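Local coordinates for protein taurine:2-oxoglutarate aminotransferase (Bifidobacterium kashiwanohense PV20-2, PDB 6JIX) that probably transfers amino groups from taurine to 2-oxoglutarate, working as a class-III aminotransferase with pyridoxal 5'-phosphate as its cofactor, at residues 51-56 / 407-412; 368-373 / 417-422. All coordinates share one frame; numbering follows the deposited sequence.

How the interactions relate
Coming from the N terminus, the chain passes 51-56 first, then 368-373, then 407-412 and finally 417-422. Interaction 1 closes a loop of 350 residues, bringing 407-412 back to the end of the early strand 48-51. Interaction 2 closes a much shorter loop of 43 residues, pairing strand 370-376 with strand 415-418. Because the segments alternate along the chain, the two loops cross. They also touch: T409 OG1 of interaction 1 probably hydrogen-bonds to N417 O of interaction 2, and C419 N to M52 O. Together they tie the four-stranded sheet holding 48-51 and 407-408 to the three-stranded sheet of 361-367, 370-376 and 415-418.

Interaction 1 of 2, residues 51-56 / 407-412; sequences DMSSLL and FSTFGR. With GLU (glutamic acid), chain N.
The side chains of M52 and F407 cross at about a right angle, with M52 over one ring face, and its chain can be followed outward from there. CB is 3.6 Å from F407 CE1. CG comes next and sits almost over the middle of the ring, 3.5 Å from the F407 centroid and 10° off the normal, a clear CH-pi contact. The chain then bends twice, at chi2 and chi3, which carries SD to an oblique Met-aromatic position and folds CE back to 3.7 Å from F407 CE2. An alanine at F407 would take away the ring under CG and CE and would probably leave the thioether of M52 less firmly held on that side. Beside this apolar patch, the backbone N atoms of M52 and S53 both make weak hydrogen bonds to S408 O.

Farther along, S53 CB meets the edge of the F410 ring, 3.7 Å from CD1, while L56 CD2 lies over a face of the same ring. The S53 hydroxyl donates to L55 O, and L55 N in turn gives a straight bond (166°) to D51 OD1, meeting it on the syn side. These bonds tie L55 back to the D51-S54 type I turn beside the pocket of a bound glutamic acid, whose N donates to T409 O over 3.2 Å. The pocket lies close to the cofactor, with L56 near K281. Strands 48-51 and 407-408 are neighbours in a mixed sheet; helix 395-404 packs on F407 and T409, and F81 and P84 of the second subunit cover L55 and L56.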
ATOM      1  N   ASP A  51       3.373  17.928 -18.630  1.00 26.33           N
ATOM      2  CA  ASP A  51       2.619  17.230 -17.590  1.00 28.11           C
ATOM      3  C   ASP A  51       1.851  18.250 -16.747  1.00 28.05           C
ATOM      4  O   ASP A  51       2.201  18.575 -15.609  1.00 25.32           O
ATOM      5  CB  ASP A  51       3.563  16.386 -16.747  1.00 26.42           C
ATOM      6  CG  ASP A  51       2.832  15.472 -15.795  1.00 32.10           C
ATOM      7  OD1 ASP A  51       1.595  15.322 -15.939  1.00 34.06           O
ATOM      8  OD2 ASP A  51       3.505  14.902 -14.904  1.00 34.84           O
ATOM      9  N   MET A  52       0.745  18.732 -17.310  1.00 26.07           N
ATOM     10  CA  MET A  52      -0.056  19.757 -16.655  1.00 28.46           C
ATOM     11  C   MET A  52      -0.919  19.228 -15.496  1.00 30.03           C
ATOM     12  O   MET A  52      -1.498  20.037 -14.757  1.00 30.24           O
ATOM     13  CB  MET A  52      -0.923  20.449 -17.713  1.00 26.74           C
ATOM     14  CG  MET A  52      -0.096  21.219 -18.720  1.00 30.55           C
ATOM     15  SD  MET A  52       0.959  22.456 -17.921  1.00 27.96           S
ATOM     16  CE  MET A  52      -0.313  23.620 -17.387  1.00 31.30           C
ATOM     17  N   SER A  53      -0.980  17.911 -15.279  1.00 23.64           N
ATOM     18  CA  SER A  53      -1.675  17.347 -14.128  1.00 27.40           C
ATOM     19  C   SER A  53      -0.713  16.738 -13.113  1.00 30.61           C
ATOM     20  O   SER A  53      -1.158  16.075 -12.166  1.00 26.29           O
ATOM     21  CB  SER A  53      -2.668  16.274 -14.577  1.00 25.46           C
ATOM     22  OG  SER A  53      -1.977  15.062 -14.857  1.00 23.31           O
ATOM     23  N   SER A  54       0.595  16.931 -13.299  1.00 28.47           N
ATOM     24  CA  SER A  54       1.600  16.341 -12.420  1.00 26.79           C
ATOM     25  C   SER A  54       1.381  14.839 -12.265  1.00 27.52           C
ATOM     26  O   SER A  54       1.539  14.278 -11.175  1.00 24.91           O
ATOM     27  CB  SER A  54       1.605  17.026 -11.061  1.00 24.13           C
ATOM     28  OG  SER A  54       2.425  18.166 -11.117  1.00 27.77           O
ATOM     29  N   LEU A  55       1.054  14.186 -13.386  1.00 27.67           N
ATOM     30  CA  LEU A  55       0.603  12.796 -13.450  1.00 30.07           C
ATOM     31  C   LEU A  55      -0.709  12.646 -12.672  1.00 30.07           C
ATOM     32  O   LEU A  55      -1.765  13.046 -13.176  1.00 28.14           O
ATOM     33  CB  LEU A  55       1.693  11.841 -12.958  1.00 29.95           C
ATOM     34  CG  LEU A  55       2.936  11.773 -13.855  1.00 28.70           C
ATOM     35  CD1 LEU A  55       3.849  10.614 -13.428  1.00 25.22           C
ATOM     36  CD2 LEU A  55       2.527  11.647 -15.311  1.00 23.04           C
ATOM     37  N   LEU A  56      -0.670  12.138 -11.437  1.00 25.38           N
ATOM     38  CA  LEU A  56      -1.895  12.099 -10.648  1.00 30.46           C
ATOM     39  C   LEU A  56      -1.845  13.155  -9.545  1.00 31.27           C
ATOM     40  O   LEU A  56      -2.163  12.871  -8.384  1.00 31.07           O
ATOM     41  CB  LEU A  56      -2.111  10.683 -10.085  1.00 24.39           C
ATOM     42  CG  LEU A  56      -2.479   9.708 -11.219  1.00 23.72           C
ATOM     43  CD1 LEU A  56      -2.244   8.212 -10.903  1.00 20.20           C
ATOM     44  CD2 LEU A  56      -3.915   9.967 -11.709  1.00 21.99           C
ATOM     45  N   PHE A 407      -0.737  18.916 -24.095  1.00 32.88           N
ATOM     46  CA  PHE A 407      -1.229  19.386 -22.805  1.00 32.10           C
ATOM     47  C   PHE A 407      -1.868  18.176 -22.132  1.00 33.02           C
ATOM     48  O   PHE A 407      -3.025  17.843 -22.404  1.00 34.63           O
ATOM     49  CB  PHE A 407      -2.209  20.540 -23.006  1.00 32.32           C
ATOM     50  CG  PHE A 407      -2.617  21.232 -21.746  1.00 28.10           C
ATOM     51  CD1 PHE A 407      -3.427  20.599 -20.819  1.00 28.09           C
ATOM     52  CD2 PHE A 407      -2.204  22.532 -21.498  1.00 27.90           C
ATOM     53  CE1 PHE A 407      -3.817  21.255 -19.660  1.00 32.98           C
ATOM     54  CE2 PHE A 407      -2.582  23.192 -20.339  1.00 28.35           C
ATOM     55  CZ  PHE A 407      -3.394  22.556 -19.421  1.00 31.91           C
ATOM     56  N   SER A 408      -1.092  17.497 -21.283  1.00 32.53           N
ATOM     57  CA  SER A 408      -1.507  16.248 -20.651  1.00 32.08           C
ATOM     58  C   SER A 408      -2.129  16.535 -19.288  1.00 27.72           C
ATOM     59  O   SER A 408      -1.455  17.047 -18.389  1.00 25.12           O
ATOM     60  CB  SER A 408      -0.321  15.291 -20.503  1.00 29.22           C
ATOM     61  OG  SER A 408      -0.477  14.460 -19.359  1.00 30.96           O
ATOM     62  N   THR A 409      -3.398  16.170 -19.129  1.00 30.04           N
ATOM     63  CA  THR A 409      -4.085  16.326 -17.856  1.00 29.00           C
ATOM     64  C   THR A 409      -5.189  15.279 -17.771  1.00 30.64           C
ATOM     65  O   THR A 409      -5.295  14.386 -18.622  1.00 34.32           O
ATOM     66  CB  THR A 409      -4.604  17.765 -17.701  1.00 29.14           C
ATOM     67  OG1 THR A 409      -4.967  18.009 -16.338  1.00 30.75           O
ATOM     68  CG2 THR A 409      -5.799  18.038 -18.621  1.00 26.04           C
ATOM     69  N   PHE A 410      -5.998  15.376 -16.719  1.00 29.56           N
ATOM     70  CA  PHE A 410      -7.128  14.480 -16.527  1.00 32.24           C
ATOM     71  C   PHE A 410      -8.193  15.240 -15.761  1.00 32.81           C
ATOM     72  O   PHE A 410      -7.976  16.361 -15.302  1.00 30.44           O
ATOM     73  CB  PHE A 410      -6.722  13.194 -15.784  1.00 33.00           C
ATOM     74  CG  PHE A 410      -6.568  13.373 -14.289  1.00 35.22           C
ATOM     75  CD1 PHE A 410      -5.428  13.976 -13.755  1.00 32.85           C
ATOM     76  CD2 PHE A 410      -7.561  12.940 -13.413  1.00 33.62           C
ATOM     77  CE1 PHE A 410      -5.285  14.153 -12.369  1.00 32.38           C
ATOM     78  CE2 PHE A 410      -7.423  13.112 -12.024  1.00 30.44           C
ATOM     79  CZ  PHE A 410      -6.290  13.717 -11.505  1.00 27.95           C
ATOM     80  N   GLY A 411      -9.346  14.601 -15.608  1.00 39.00           N
ATOM     81  CA  GLY A 411     -10.413  15.165 -14.805  1.00 32.44           C
ATOM     82  C   GLY A 411     -11.309  14.046 -14.330  1.00 32.39           C
ATOM     83  O   GLY A 411     -11.156  12.887 -14.721  1.00 30.28           O
ATOM     84  N   ARG A 412     -12.214  14.401 -13.428  1.00 35.05           N
ATOM     85  CA  ARG A 412     -13.296  13.520 -13.018  1.00 28.08           C
ATOM     86  C   ARG A 412     -14.606  14.262 -13.201  1.00 29.06           C
ATOM     87  O   ARG A 412     -14.645  15.496 -13.247  1.00 32.50           O
ATOM     88  CB  ARG A 412     -13.129  13.042 -11.570  1.00 26.52           C
ATOM     89  CG  ARG A 412     -12.021  11.976 -11.429  1.00 29.37           C
ATOM     90  CD  ARG A 412     -12.138  11.194 -10.134  1.00 30.41           C
ATOM     91  NE  ARG A 412     -13.366  10.410 -10.095  1.00 28.59           N
ATOM     92  CZ  ARG A 412     -13.450   9.150 -10.502  1.00 29.58           C
ATOM     93  NH1 ARG A 412     -12.374   8.521 -10.968  1.00 25.86           N
ATOM     94  NH2 ARG A 412     -14.611   8.523 -10.442  1.00 30.84           N
TER
HETATM   95  N   GLU N 501      -3.682  11.756 -17.968  0.80 37.18           N
HETATM   96  CA  GLU N 501      -2.937  12.102 -16.771  0.80 34.58           C
HETATM   97  C   GLU N 501      -1.426  11.994 -16.994  0.80 36.32           C
HETATM   98  O   GLU N 501      -0.714  13.038 -17.228  0.80 35.48           O
HETATM   99  CB  GLU N 501      -3.344  11.122 -15.681  0.80 27.26           C
HETATM  100  CG  GLU N 501      -3.362   9.716 -16.246  0.80 28.14           C
HETATM  101  CD  GLU N 501      -3.925   8.723 -15.241  0.80 32.87           C
HETATM  102  OE1 GLU N 501      -5.000   9.066 -14.690  0.80 42.62           O
HETATM  103  OE2 GLU N 501      -3.348   7.610 -14.964  0.80 29.41           O
HETATM  104  OXT GLU N 501      -0.909  10.852 -16.931  0.80 27.69           O

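Interaction 2 of 2, residues 368-373 / 417-422; sequences GLFSAL and NICPPL
S371 and I418 form a hydrogen-bonded antiparallel pair where strand 415-418 joins the beta hairpin of strands 361-367 and 370-376, completing a three-stranded sheet. The contact is tight here. I418 N donates to S371 O over 2.9 Å, nearly straight at 175° but from above the carbonyl plane. The S371 hydroxyl returns the link to I418 O, approaching in the carbonyl plane on a lone pair; chi1 of 86° holds OG on the I418 side. Helix 336-357 covers this face, with L351 reaching S371, L373 and I418 alike.

Close packing continues past the strand end, where L369 lies against P420 and L422. Its side chain crosses P420 at about a right angle, CD2 4.0 Å from P420 CG, and its CD1 meets L422 CD2 at 4.1 Å. R260 hydrogen-bonds through NH1 to both L369 O and P420 O. The looser side is the antiparallel non-hydrogen-bonded pair A372-N417: the backbones are near, but the side chains barely touch, A372 CB lying 3.9 Å from N417 OD1. Back beside L369, its O receives a CA-H...O contact from C419, whose SG approaches the F370 ring obliquely, 3.7 Å from CD1.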
ATOM      1  N   GLY A 368      -3.071  28.128  -5.344  1.00 33.94           N
ATOM      2  CA  GLY A 368      -1.728  27.713  -5.727  1.00 31.02           C
ATOM      3  C   GLY A 368      -1.726  27.180  -7.150  1.00 30.48           C
ATOM      4  O   GLY A 368      -2.211  27.816  -8.095  1.00 31.23           O
ATOM      5  N   LEU A 369      -1.153  26.004  -7.326  1.00 28.37           N
ATOM      6  CA  LEU A 369      -1.221  25.313  -8.602  1.00 31.37           C
ATOM      7  C   LEU A 369      -2.199  24.138  -8.519  1.00 27.68           C
ATOM      8  O   LEU A 369      -1.964  23.069  -9.077  1.00 27.26           O
ATOM      9  CB  LEU A 369       0.176  24.888  -9.051  1.00 32.03           C
ATOM     10  CG  LEU A 369       1.060  26.088  -9.424  1.00 25.90           C
ATOM     11  CD1 LEU A 369       2.511  25.694  -9.630  1.00 26.12           C
ATOM     12  CD2 LEU A 369       0.517  26.775 -10.661  1.00 25.41           C
ATOM     13  N   PHE A 370      -3.305  24.346  -7.798  1.00 26.13           N
ATOM     14  CA  PHE A 370      -4.379  23.373  -7.572  1.00 26.07           C
ATOM     15  C   PHE A 370      -5.668  23.991  -8.126  1.00 28.92           C
ATOM     16  O   PHE A 370      -6.297  24.832  -7.469  1.00 28.64           O
ATOM     17  CB  PHE A 370      -4.494  23.061  -6.078  1.00 25.45           C
ATOM     18  CG  PHE A 370      -5.132  21.736  -5.763  1.00 25.30           C
ATOM     19  CD1 PHE A 370      -4.929  20.626  -6.579  1.00 25.96           C
ATOM     20  CD2 PHE A 370      -5.921  21.591  -4.628  1.00 23.94           C
ATOM     21  CE1 PHE A 370      -5.522  19.392  -6.267  1.00 23.17           C
ATOM     22  CE2 PHE A 370      -6.515  20.365  -4.314  1.00 23.25           C
ATOM     23  CZ  PHE A 370      -6.316  19.266  -5.136  1.00 21.13           C
ATOM     24  N   SER A 371      -6.094  23.557  -9.311  1.00 27.95           N
ATOM     25  CA  SER A 371      -7.104  24.309 -10.045  1.00 26.16           C
ATOM     26  C   SER A 371      -7.930  23.376 -10.916  1.00 22.96           C
ATOM     27  O   SER A 371      -7.486  22.283 -11.278  1.00 25.64           O
ATOM     28  CB  SER A 371      -6.453  25.388 -10.922  1.00 23.79           C
ATOM     29  OG  SER A 371      -6.066  24.846 -12.178  1.00 19.79           O
ATOM     30  N   ALA A 372      -9.134  23.838 -11.264  1.00 18.97           N
ATOM     31  CA  ALA A 372     -10.049  23.069 -12.099  1.00 22.50           C
ATOM     32  C   ALA A 372     -11.081  23.990 -12.743  1.00 27.54           C
ATOM     33  O   ALA A 372     -11.432  25.043 -12.200  1.00 29.44           O
ATOM     34  CB  ALA A 372     -10.760  21.974 -11.293  1.00 20.65           C
ATOM     35  N   LEU A 373     -11.581  23.562 -13.897  1.00 25.08           N
ATOM     36  CA  LEU A 373     -12.674  24.223 -14.590  1.00 24.78           C
ATOM     37  C   LEU A 373     -13.905  23.323 -14.585  1.00 32.03           C
ATOM     38  O   LEU A 373     -13.805  22.117 -14.863  1.00 27.26           O
ATOM     39  CB  LEU A 373     -12.279  24.553 -16.024  1.00 25.44           C
ATOM     40  CG  LEU A 373     -11.066  25.473 -16.196  1.00 29.77           C
ATOM     41  CD1 LEU A 373     -10.808  25.727 -17.682  1.00 27.85           C
ATOM     42  CD2 LEU A 373     -11.218  26.782 -15.418  1.00 23.41           C
ATOM     43  N   ASN A 417      -8.875  19.250 -14.652  1.00 30.68           N
ATOM     44  CA  ASN A 417      -7.887  19.700 -13.690  1.00 32.71           C
ATOM     45  C   ASN A 417      -6.768  20.437 -14.400  1.00 32.46           C
ATOM     46  O   ASN A 417      -6.412  20.120 -15.540  1.00 34.50           O
ATOM     47  CB  ASN A 417      -7.289  18.525 -12.913  1.00 30.96           C
ATOM     48  CG  ASN A 417      -8.333  17.754 -12.137  1.00 33.80           C
ATOM     49  OD1 ASN A 417      -9.253  18.347 -11.572  1.00 28.10           O
ATOM     50  ND2 ASN A 417      -8.195  16.425 -12.096  1.00 33.54           N
ATOM     51  N   ILE A 418      -6.206  21.422 -13.711  1.00 26.13           N
ATOM     52  CA  ILE A 418      -4.940  22.009 -14.102  1.00 26.03           C
ATOM     53  C   ILE A 418      -4.102  22.052 -12.830  1.00 28.65           C
ATOM     54  O   ILE A 418      -4.327  22.891 -11.952  1.00 27.82           O
ATOM     55  CB  ILE A 418      -5.089  23.386 -14.747  1.00 27.83           C
ATOM     56  CG1 ILE A 418      -5.966  23.276 -15.999  1.00 28.66           C
ATOM     57  CG2 ILE A 418      -3.721  23.915 -15.136  1.00 29.76           C
ATOM     58  CD1 ILE A 418      -7.457  23.633 -15.768  1.00 26.73           C
ATOM     59  N   CYS A 419      -3.163  21.114 -12.710  1.00 27.49           N
ATOM     60  CA  CYS A 419      -2.316  20.967 -11.529  1.00 25.23           C
ATOM     61  C   CYS A 419      -0.897  20.695 -12.006  1.00 32.18           C
ATOM     62  O   CYS A 419      -0.365  19.589 -11.836  1.00 31.92           O
ATOM     63  CB  CYS A 419      -2.822  19.834 -10.636  1.00 26.59           C
ATOM     64  SG  CYS A 419      -4.560  19.940 -10.197  1.00 26.72           S
ATOM     65  N   PRO A 420      -0.248  21.697 -12.601  1.00 29.43           N
ATOM     66  CA  PRO A 420       1.097  21.498 -13.161  1.00 22.68           C
ATOM     67  C   PRO A 420       2.139  21.367 -12.066  1.00 24.10           C
ATOM     68  O   PRO A 420       1.906  21.759 -10.914  1.00 26.51           O
ATOM     69  CB  PRO A 420       1.323  22.771 -13.989  1.00 29.85           C
ATOM     70  CG  PRO A 420       0.472  23.811 -13.294  1.00 30.04           C
ATOM     71  CD  PRO A 420      -0.747  23.070 -12.811  1.00 29.21           C
ATOM     72  N   PRO A 421       3.313  20.831 -12.385  1.00 25.08           N
ATOM     73  CA  PRO A 421       4.351  20.688 -11.359  1.00 26.50           C
ATOM     74  C   PRO A 421       4.695  22.026 -10.719  1.00 25.10           C
ATOM     75  O   PRO A 421       4.714  23.066 -11.381  1.00 23.92           O
ATOM     76  CB  PRO A 421       5.539  20.104 -12.132  1.00 23.08           C
ATOM     77  CG  PRO A 421       4.919  19.467 -13.333  1.00 22.38           C
ATOM     78  CD  PRO A 421       3.750  20.317 -13.690  1.00 21.71           C
ATOM     79  N   LEU A 422       4.962  21.977  -9.409  1.00 23.52           N
ATOM     80  CA  LEU A 422       5.257  23.158  -8.616  1.00 22.33           C
ATOM     81  C   LEU A 422       6.501  23.884  -9.094  1.00 28.00           C
ATOM     82  O   LEU A 422       6.726  25.021  -8.667  1.00 32.07           O
ATOM     83  CB  LEU A 422       5.433  22.769  -7.143  1.00 23.65           C
ATOM     84  CG  LEU A 422       4.245  22.021  -6.510  1.00 26.87           C
ATOM     85  CD1 LEU A 422       4.278  22.061  -4.990  1.00 23.05           C
ATOM     86  CD2 LEU A 422       2.927  22.586  -7.029  1.00 24.37           C
TER